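Local structure of hydrogenase expression/formation protein (HypB) (Archaeoglobus fulgidus, 2WSM) at residues 30-35 with 129-134; 58-63 with 109-114. The protein binds GTP and probably hydrolyses it, probably binds nickel and zinc, and is thought to act in the maturation of hydrogenase. One frame throughout, in Å; residues are numbered along the deposited sequence.

Interaction 1 (30-35 with 129-134)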
ATOM      1  N   THR A  30      -1.738 -24.771 -12.764  1.00 30.29           N
ATOM      2  CA  THR A  30      -1.602 -23.424 -13.293  1.00 30.28           C
ATOM      3  C   THR A  30      -0.614 -22.633 -12.446  1.00 24.90           C
ATOM      4  O   THR A  30      -0.720 -22.615 -11.232  1.00 25.86           O
ATOM      5  CB  THR A  30      -2.966 -22.682 -13.292  1.00 28.75           C
ATOM      6  OG1 THR A  30      -3.899 -23.389 -14.116  1.00 29.76           O
ATOM      7  CG2 THR A  30      -2.815 -21.256 -13.819  1.00 20.59           C
ATOM      8  N   VAL A  31       0.359 -21.991 -13.080  1.00 27.25           N
ATOM      9  CA  VAL A  31       1.273 -21.124 -12.341  1.00 26.50           C
ATOM     10  C   VAL A  31       0.804 -19.682 -12.469  1.00 24.10           C
ATOM     11  O   VAL A  31       0.616 -19.187 -13.575  1.00 26.78           O
ATOM     12  CB  VAL A  31       2.725 -21.267 -12.827  1.00 27.03           C
ATOM     13  CG1 VAL A  31       3.613 -20.186 -12.208  1.00 21.69           C
ATOM     14  CG2 VAL A  31       3.257 -22.651 -12.490  1.00 27.92           C
ATOM     15  N   ALA A  32       0.592 -19.023 -11.335  1.00 22.17           N
ATOM     16  CA  ALA A  32       0.073 -17.657 -11.327  1.00 24.28           C
ATOM     17  C   ALA A  32       1.116 -16.635 -10.881  1.00 23.60           C
ATOM     18  O   ALA A  32       1.829 -16.831  -9.888  1.00 21.88           O
ATOM     19  CB  ALA A  32      -1.172 -17.554 -10.450  1.00 22.51           C
ATOM     20  N   VAL A  33       1.181 -15.538 -11.625  1.00 22.78           N
ATOM     21  CA  VAL A  33       2.125 -14.459 -11.355  1.00 19.49           C
ATOM     22  C   VAL A  33       1.372 -13.172 -11.038  1.00 24.55           C
ATOM     23  O   VAL A  33       0.582 -12.681 -11.851  1.00 22.32           O
ATOM     24  CB  VAL A  33       3.034 -14.207 -12.566  1.00 20.27           C
ATOM     25  CG1 VAL A  33       4.085 -13.128 -12.248  1.00 18.72           C
ATOM     26  CG2 VAL A  33       3.686 -15.507 -13.001  1.00 23.75           C
ATOM     27  N   ASN A  34       1.622 -12.647  -9.845  1.00 16.42           N
ATOM     28  CA  ASN A  34       1.069 -11.383  -9.409  1.00 20.61           C
ATOM     29  C   ASN A  34       2.001 -10.271  -9.888  1.00 21.44           C
ATOM     30  O   ASN A  34       3.107 -10.118  -9.373  1.00 22.55           O
ATOM     31  CB  ASN A  34       0.964 -11.395  -7.875  1.00 21.33           C
ATOM     32  CG  ASN A  34       0.497 -10.077  -7.296  1.00 21.06           C
ATOM     33  OD1 ASN A  34       0.100  -9.169  -8.018  1.00 19.42           O
ATOM     34  ND2 ASN A  34       0.534  -9.973  -5.969  1.00 19.75           N
ATOM     35  N   ILE A  35       1.572  -9.508 -10.887  1.00 21.72           N
ATOM     36  CA  ILE A  35       2.444  -8.488 -11.467  1.00 19.70           C
ATOM     37  C   ILE A  35       2.086  -7.106 -10.978  1.00 19.07           C
ATOM     38  O   ILE A  35       1.059  -6.541 -11.352  1.00 19.53           O
ATOM     39  CB  ILE A  35       2.446  -8.505 -13.008  1.00 17.36           C
ATOM     40  CG1 ILE A  35       2.917  -9.868 -13.511  1.00 17.46           C
ATOM     41  CG2 ILE A  35       3.331  -7.366 -13.559  1.00 15.79           C
ATOM     42  CD1 ILE A  35       2.610 -10.127 -14.957  1.00 18.75           C
ATOM     43  N   GLY A 129      -2.720 -15.724  -3.550  1.00 27.38           N
ATOM     44  CA  GLY A 129      -2.628 -17.163  -3.687  1.00 26.22           C
ATOM     45  C   GLY A 129      -1.671 -17.504  -4.807  1.00 26.21           C
ATOM     46  O   GLY A 129      -1.599 -18.647  -5.259  1.00 28.30           O
ATOM     47  N   GLU A 130      -0.925 -16.494  -5.245  1.00 26.10           N
ATOM     48  CA  GLU A 130      -0.020 -16.615  -6.383  1.00 22.82           C
ATOM     49  C   GLU A 130       1.259 -17.417  -6.103  1.00 22.43           C
ATOM     50  O   GLU A 130       1.689 -17.556  -4.962  1.00 22.57           O
ATOM     51  CB  GLU A 130       0.348 -15.221  -6.901  1.00 23.82           C
ATOM     52  CG  GLU A 130       1.276 -14.440  -6.000  1.00 22.26           C
ATOM     53  CD  GLU A 130       0.551 -13.634  -4.931  1.00 23.76           C
ATOM     54  OE1 GLU A 130       1.108 -12.617  -4.482  1.00 22.21           O
ATOM     55  OE2 GLU A 130      -0.566 -14.007  -4.529  1.00 25.97           O
ATOM     56  N   ASN A 131       1.853 -17.936  -7.170  1.00 20.94           N
ATOM     57  CA  ASN A 131       3.145 -18.618  -7.120  1.00 25.04           C
ATOM     58  C   ASN A 131       4.344 -17.653  -7.044  1.00 26.94           C
ATOM     59  O   ASN A 131       5.312 -17.909  -6.328  1.00 27.01           O
ATOM     60  CB  ASN A 131       3.317 -19.529  -8.347  1.00 22.16           C
ATOM     61  CG  ASN A 131       2.196 -20.545  -8.491  1.00 26.46           C
ATOM     62  OD1 ASN A 131       1.022 -20.188  -8.641  1.00 26.39           O
ATOM     63  ND2 ASN A 131       2.556 -21.825  -8.462  1.00 26.95           N
ATOM     64  N   TYR A 132       4.287 -16.561  -7.799  1.00 23.19           N
ATOM     65  CA  TYR A 132       5.387 -15.602  -7.852  1.00 21.84           C
ATOM     66  C   TYR A 132       4.920 -14.152  -7.899  1.00 19.47           C
ATOM     67  O   TYR A 132       3.856 -13.840  -8.420  1.00 22.10           O
ATOM     68  CB  TYR A 132       6.296 -15.884  -9.054  1.00 23.17           C
ATOM     69  CG  TYR A 132       6.872 -17.271  -9.022  1.00 29.25           C
ATOM     70  CD1 TYR A 132       6.191 -18.338  -9.600  1.00 28.93           C
ATOM     71  CD2 TYR A 132       8.084 -17.525  -8.392  1.00 27.40           C
ATOM     72  CE1 TYR A 132       6.703 -19.617  -9.557  1.00 31.00           C
ATOM     73  CE2 TYR A 132       8.610 -18.803  -8.342  1.00 29.76           C
ATOM     74  CZ  TYR A 132       7.911 -19.846  -8.926  1.00 31.86           C
ATOM     75  OH  TYR A 132       8.422 -21.120  -8.890  1.00 33.90           O
ATOM     76  N   ARG A 133       5.745 -13.271  -7.356  1.00 24.56           N
ATOM     77  CA  ARG A 133       5.465 -11.849  -7.354  1.00 25.22           C
ATOM     78  C   ARG A 133       6.489 -11.132  -8.225  1.00 22.97           C
ATOM     79  O   ARG A 133       7.697 -11.308  -8.064  1.00 23.59           O
ATOM     80  CB  ARG A 133       5.530 -11.306  -5.928  1.00 21.85           C
ATOM     81  CG  ARG A 133       4.289 -11.578  -5.084  1.00 31.59           C
ATOM     82  CD  ARG A 133       4.643 -12.214  -3.737  1.00 32.48           C
ATOM     83  NE  ARG A 133       4.636 -13.673  -3.865  1.00 40.12           N
ATOM     84  CZ  ARG A 133       3.705 -14.472  -3.348  1.00 32.96           C
ATOM     85  NH1 ARG A 133       2.708 -13.968  -2.629  1.00 35.45           N
ATOM     86  NH2 ARG A 133       3.783 -15.781  -3.535  1.00 34.73           N
ATOM     87  N   VAL A 134       6.000 -10.329  -9.155  1.00 19.59           N
ATOM     88  CA  VAL A 134       6.871  -9.474  -9.933  1.00 20.84           C
ATOM     89  C   VAL A 134       6.515  -8.020  -9.638  1.00 20.31           C
ATOM     90  O   VAL A 134       5.336  -7.659  -9.526  1.00 21.48           O
ATOM     91  CB  VAL A 134       6.781  -9.784 -11.444  1.00 19.89           C
ATOM     92  CG1 VAL A 134       7.660  -8.832 -12.246  1.00 19.86           C
ATOM     93  CG2 VAL A 134       7.200 -11.229 -11.706  1.00 18.30           C
TER
HETATM   94  O   HOH W   1       0.259 -23.748  -8.728  1.00 25.27           O
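Asn-34 and Glu-130 meet in the tight, buried half of this contact. Asn-34 ND2 gives a nearly straight hydrogen bond to Glu-130 OE1 (3.1 Å, 164° at the hydrogen). The acceptor lies in the amide plane, but the amide approaches from above the carboxylate plane, and the planes stand 80° apart. Chi1 of 72° sets Glu-130 CG between its backbone N and carbonyl carbon, 3.6 Å from Asn-34 CB; the bend at chi2 turns the carboxylate to the amide. OE1 also takes a salt bridge from Arg-133 NH1, whose guanidinium carries Glu-130 CG over its face. OE2 is held by Leu-128 N, and Asn-34 OD1 by Asn-116 ND2. These groups lie on one face of a parallel strand pair, 31-35 with 132-134, in the central sheet of the P-loop NTPase fold. Asn-34 N bonds to Tyr-132 O, and Val-134 N to Asn-34 O. On the face opposite Asn-34, Val-33 CG1 packs on Val-134 CG2 at 3.7 Å, next to Ile-211 of helix 201-212. The looser side is at Val-31, Asn-131 and Tyr-132, which are partly exposed. Asn-131 OD1 still accepts N of the buried Ala-32 at 3.0 Å, from above the Asn-131 side-chain carbonyl plane, and Ala-32 O takes both Asn-131 N and Tyr-132 N. A water links Asn-131 ND2 to Thr-30 O. Val-31 CG1 reaches the edge of the Tyr-132 ring, 4.1 Å from CD1.

Interaction 2 (58-63 with 109-114)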
ATOM      1  N   VAL A  58       2.553 -22.157 -24.981  1.00 40.73           N
ATOM      2  CA  VAL A  58       2.042 -22.137 -23.612  1.00 36.25           C
ATOM      3  C   VAL A  58       0.664 -21.494 -23.530  1.00 34.43           C
ATOM      4  O   VAL A  58       0.451 -20.413 -24.070  1.00 36.07           O
ATOM      5  CB  VAL A  58       3.000 -21.361 -22.685  1.00 38.21           C
ATOM      6  CG1 VAL A  58       2.457 -21.310 -21.267  1.00 35.60           C
ATOM      7  CG2 VAL A  58       4.387 -21.989 -22.711  1.00 42.97           C
ATOM      8  N   LYS A  59      -0.262 -22.155 -22.842  1.00 31.47           N
ATOM      9  CA  LYS A  59      -1.614 -21.630 -22.671  1.00 36.35           C
ATOM     10  C   LYS A  59      -1.667 -20.575 -21.563  1.00 30.69           C
ATOM     11  O   LYS A  59      -1.465 -20.880 -20.390  1.00 32.24           O
ATOM     12  CB  LYS A  59      -2.602 -22.762 -22.375  1.00 34.83           C
ATOM     13  CG  LYS A  59      -4.053 -22.316 -22.285  1.00 40.55           C
ATOM     14  CD  LYS A  59      -4.620 -21.989 -23.664  1.00 52.44           C
ATOM     15  CE  LYS A  59      -6.140 -21.844 -23.624  1.00 53.53           C
ATOM     16  NZ  LYS A  59      -6.567 -20.599 -22.919  1.00 55.55           N
ATOM     17  N   ILE A  60      -1.957 -19.337 -21.945  1.00 30.76           N
ATOM     18  CA  ILE A  60      -1.883 -18.206 -21.025  1.00 27.94           C
ATOM     19  C   ILE A  60      -3.237 -17.565 -20.754  1.00 33.62           C
ATOM     20  O   ILE A  60      -4.020 -17.321 -21.677  1.00 37.05           O
ATOM     21  CB  ILE A  60      -0.941 -17.118 -21.582  1.00 26.94           C
ATOM     22  CG1 ILE A  60       0.481 -17.657 -21.701  1.00 28.98           C
ATOM     23  CG2 ILE A  60      -0.975 -15.869 -20.708  1.00 29.57           C
ATOM     24  CD1 ILE A  60       1.401 -16.779 -22.534  1.00 30.03           C
ATOM     25  N   GLY A  61      -3.503 -17.288 -19.479  1.00 29.94           N
ATOM     26  CA  GLY A  61      -4.648 -16.493 -19.088  1.00 23.43           C
ATOM     27  C   GLY A  61      -4.178 -15.140 -18.574  1.00 28.63           C
ATOM     28  O   GLY A  61      -3.056 -15.004 -18.083  1.00 23.61           O
ATOM     29  N   ALA A  62      -5.040 -14.136 -18.687  1.00 26.77           N
ATOM     30  CA  ALA A  62      -4.716 -12.803 -18.204  1.00 27.35           C
ATOM     31  C   ALA A  62      -5.862 -12.202 -17.398  1.00 22.61           C
ATOM     32  O   ALA A  62      -7.000 -12.151 -17.856  1.00 26.08           O
ATOM     33  CB  ALA A  62      -4.355 -11.897 -19.369  1.00 24.14           C
ATOM     34  N   MET A  63      -5.546 -11.759 -16.190  1.00 22.39           N
ATOM     35  CA  MET A  63      -6.484 -11.023 -15.357  1.00 21.14           C
ATOM     36  C   MET A  63      -5.969  -9.601 -15.182  1.00 24.41           C
ATOM     37  O   MET A  63      -4.934  -9.375 -14.547  1.00 22.66           O
ATOM     38  CB  MET A  63      -6.643 -11.711 -14.002  1.00 20.44           C
ATOM     39  CG  MET A  63      -7.162 -13.145 -14.119  1.00 29.70           C
ATOM     40  SD  MET A  63      -7.558 -13.914 -12.539  1.00 30.13           S
ATOM     41  CE  MET A  63      -8.906 -12.868 -11.996  1.00 39.15           C
ATOM     42  N   CYS A 109      -5.333 -22.888 -18.123  1.00 31.99           N
ATOM     43  CA  CYS A 109      -4.104 -22.198 -18.513  1.00 27.88           C
ATOM     44  C   CYS A 109      -2.895 -22.750 -17.761  1.00 28.65           C
ATOM     45  O   CYS A 109      -2.989 -23.109 -16.590  1.00 29.43           O
ATOM     46  CB  CYS A 109      -4.225 -20.686 -18.288  1.00 29.08           C
ATOM     47  SG  CYS A 109      -5.665 -19.883 -19.069  1.00 32.91           S
ATOM     48  N   ASP A 110      -1.758 -22.826 -18.441  1.00 33.14           N
ATOM     49  CA  ASP A 110      -0.507 -23.194 -17.791  1.00 31.84           C
ATOM     50  C   ASP A 110      -0.023 -22.025 -16.951  1.00 29.64           C
ATOM     51  O   ASP A 110       0.510 -22.198 -15.859  1.00 31.56           O
ATOM     52  CB  ASP A 110       0.561 -23.538 -18.834  1.00 31.62           C
ATOM     53  CG  ASP A 110       0.089 -24.581 -19.823  1.00 30.62           C
ATOM     54  OD1 ASP A 110      -0.687 -25.473 -19.419  1.00 28.92           O
ATOM     55  OD2 ASP A 110       0.493 -24.501 -21.003  1.00 31.33           O
ATOM     56  N   LEU A 111      -0.228 -20.827 -17.475  1.00 31.01           N
ATOM     57  CA  LEU A 111       0.309 -19.624 -16.870  1.00 29.33           C
ATOM     58  C   LEU A 111      -0.780 -18.563 -16.789  1.00 27.46           C
ATOM     59  O   LEU A 111      -1.390 -18.215 -17.801  1.00 26.89           O
ATOM     60  CB  LEU A 111       1.488 -19.119 -17.705  1.00 29.03           C
ATOM     61  CG  LEU A 111       2.165 -17.808 -17.299  1.00 26.70           C
ATOM     62  CD1 LEU A 111       2.922 -17.985 -15.995  1.00 23.11           C
ATOM     63  CD2 LEU A 111       3.095 -17.334 -18.411  1.00 23.06           C
ATOM     64  N   LEU A 112      -1.025 -18.068 -15.580  1.00 20.10           N
ATOM     65  CA  LEU A 112      -1.995 -17.012 -15.344  1.00 23.57           C
ATOM     66  C   LEU A 112      -1.310 -15.712 -14.922  1.00 27.88           C
ATOM     67  O   LEU A 112      -0.782 -15.600 -13.805  1.00 25.61           O
ATOM     68  CB  LEU A 112      -2.983 -17.430 -14.257  1.00 24.56           C
ATOM     69  CG  LEU A 112      -4.045 -16.389 -13.902  1.00 25.65           C
ATOM     70  CD1 LEU A 112      -4.917 -16.080 -15.106  1.00 22.89           C
ATOM     71  CD2 LEU A 112      -4.890 -16.883 -12.748  1.00 21.42           C
ATOM     72  N   LEU A 113      -1.322 -14.735 -15.819  1.00 24.18           N
ATOM     73  CA  LEU A 113      -0.700 -13.441 -15.554  1.00 22.92           C
ATOM     74  C   LEU A 113      -1.690 -12.477 -14.903  1.00 22.57           C
ATOM     75  O   LEU A 113      -2.691 -12.093 -15.506  1.00 25.04           O
ATOM     76  CB  LEU A 113      -0.124 -12.861 -16.845  1.00 18.00           C
ATOM     77  CG  LEU A 113       0.935 -13.786 -17.456  1.00 21.67           C
ATOM     78  CD1 LEU A 113       1.387 -13.317 -18.840  1.00 21.07           C
ATOM     79  CD2 LEU A 113       2.119 -13.944 -16.521  1.00 21.95           C
ATOM     80  N   ILE A 114      -1.411 -12.108 -13.658  1.00 21.53           N
ATOM     81  CA  ILE A 114      -2.308 -11.256 -12.895  1.00 20.83           C
ATOM     82  C   ILE A 114      -1.742  -9.851 -12.713  1.00 22.67           C
ATOM     83  O   ILE A 114      -0.784  -9.628 -11.958  1.00 18.50           O
ATOM     84  CB  ILE A 114      -2.632 -11.859 -11.521  1.00 20.32           C
ATOM     85  CG1 ILE A 114      -3.142 -13.298 -11.675  1.00 28.73           C
ATOM     86  CG2 ILE A 114      -3.650 -10.997 -10.792  1.00 22.04           C
ATOM     87  CD1 ILE A 114      -3.606 -13.934 -10.370  1.00 21.49           C
TER
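Strands 60-63 and 111-114 run parallel, 19° apart, with Gly-61 N bonding to Leu-111 O, Leu-113 N to Gly-61 O and Met-63 N to Leu-113 O. Before the strands, Asp-110 continues the pairing through its side chain. Its OD2 accepts Lys-59 N at 3.1 Å, met from above the carboxylate plane. CG of Asp-110 lies beside its own backbone N (chi1 -53°), and this turns the carboxylate back to Lys-59. Val-58 CG1 packs against Asp-110 CB at 3.8 Å. An alanine at Asp-110 would remove the carboxylate and is likely to leave Lys-59 N without this partner just before the strand begins at residue 60. On one face the Cys-109 sulfur and a Leu-112 methyl pack directly on the bare backbone of Gly-61. Cys-109 SG sits 3.5 Å from Gly-61 CA, and Leu-112 CD1 lies 3.7 Å from Gly-61 O. Further along this face Leu-112 CD1 touches Met-63 CG at 3.8 Å, and Leu-112 CD2 meets Met-63 SD. Ile-99 of helix 96-100 packs on Met-63. On the other face Ile-60 CG2 meets Leu-113 CD1 at 3.9 Å, under helix 43-54, where Ile-51 and Ile-54 touch Ile-60, and Ile-47 touches Leu-113. Such an apolar parallel pair, packed by helices on both faces, is typical of the alpha/beta core of P-loop NTPases, here the CobW/HypB/UreG nucleotide-binding domain.

Interactions 1 and 2 have centres about 10 Å apart in one parallel sheet. Across it, strands 60-64, 111-118, 31-37 and 132-138 are consecutive neighbours. Strands 111-118 and 31-37 join the two contacts, with Ile-35 N probably bonding to Ile-114 O; just before the strands Thr-30 OG1 probably bonds to Cys-109 O. Along the chain the order is 30-35, 58-63, 109-114, 129-134, and interaction 2 is nested inside the loop closed by interaction 1. Strand 31-37 leads into a probable P-loop at its C-terminal end, and helix 43-54 follows. The two contacts thus join four successive strands, second to fifth across the sheet that carries the likely nucleotide-binding loop in this GTPase domain.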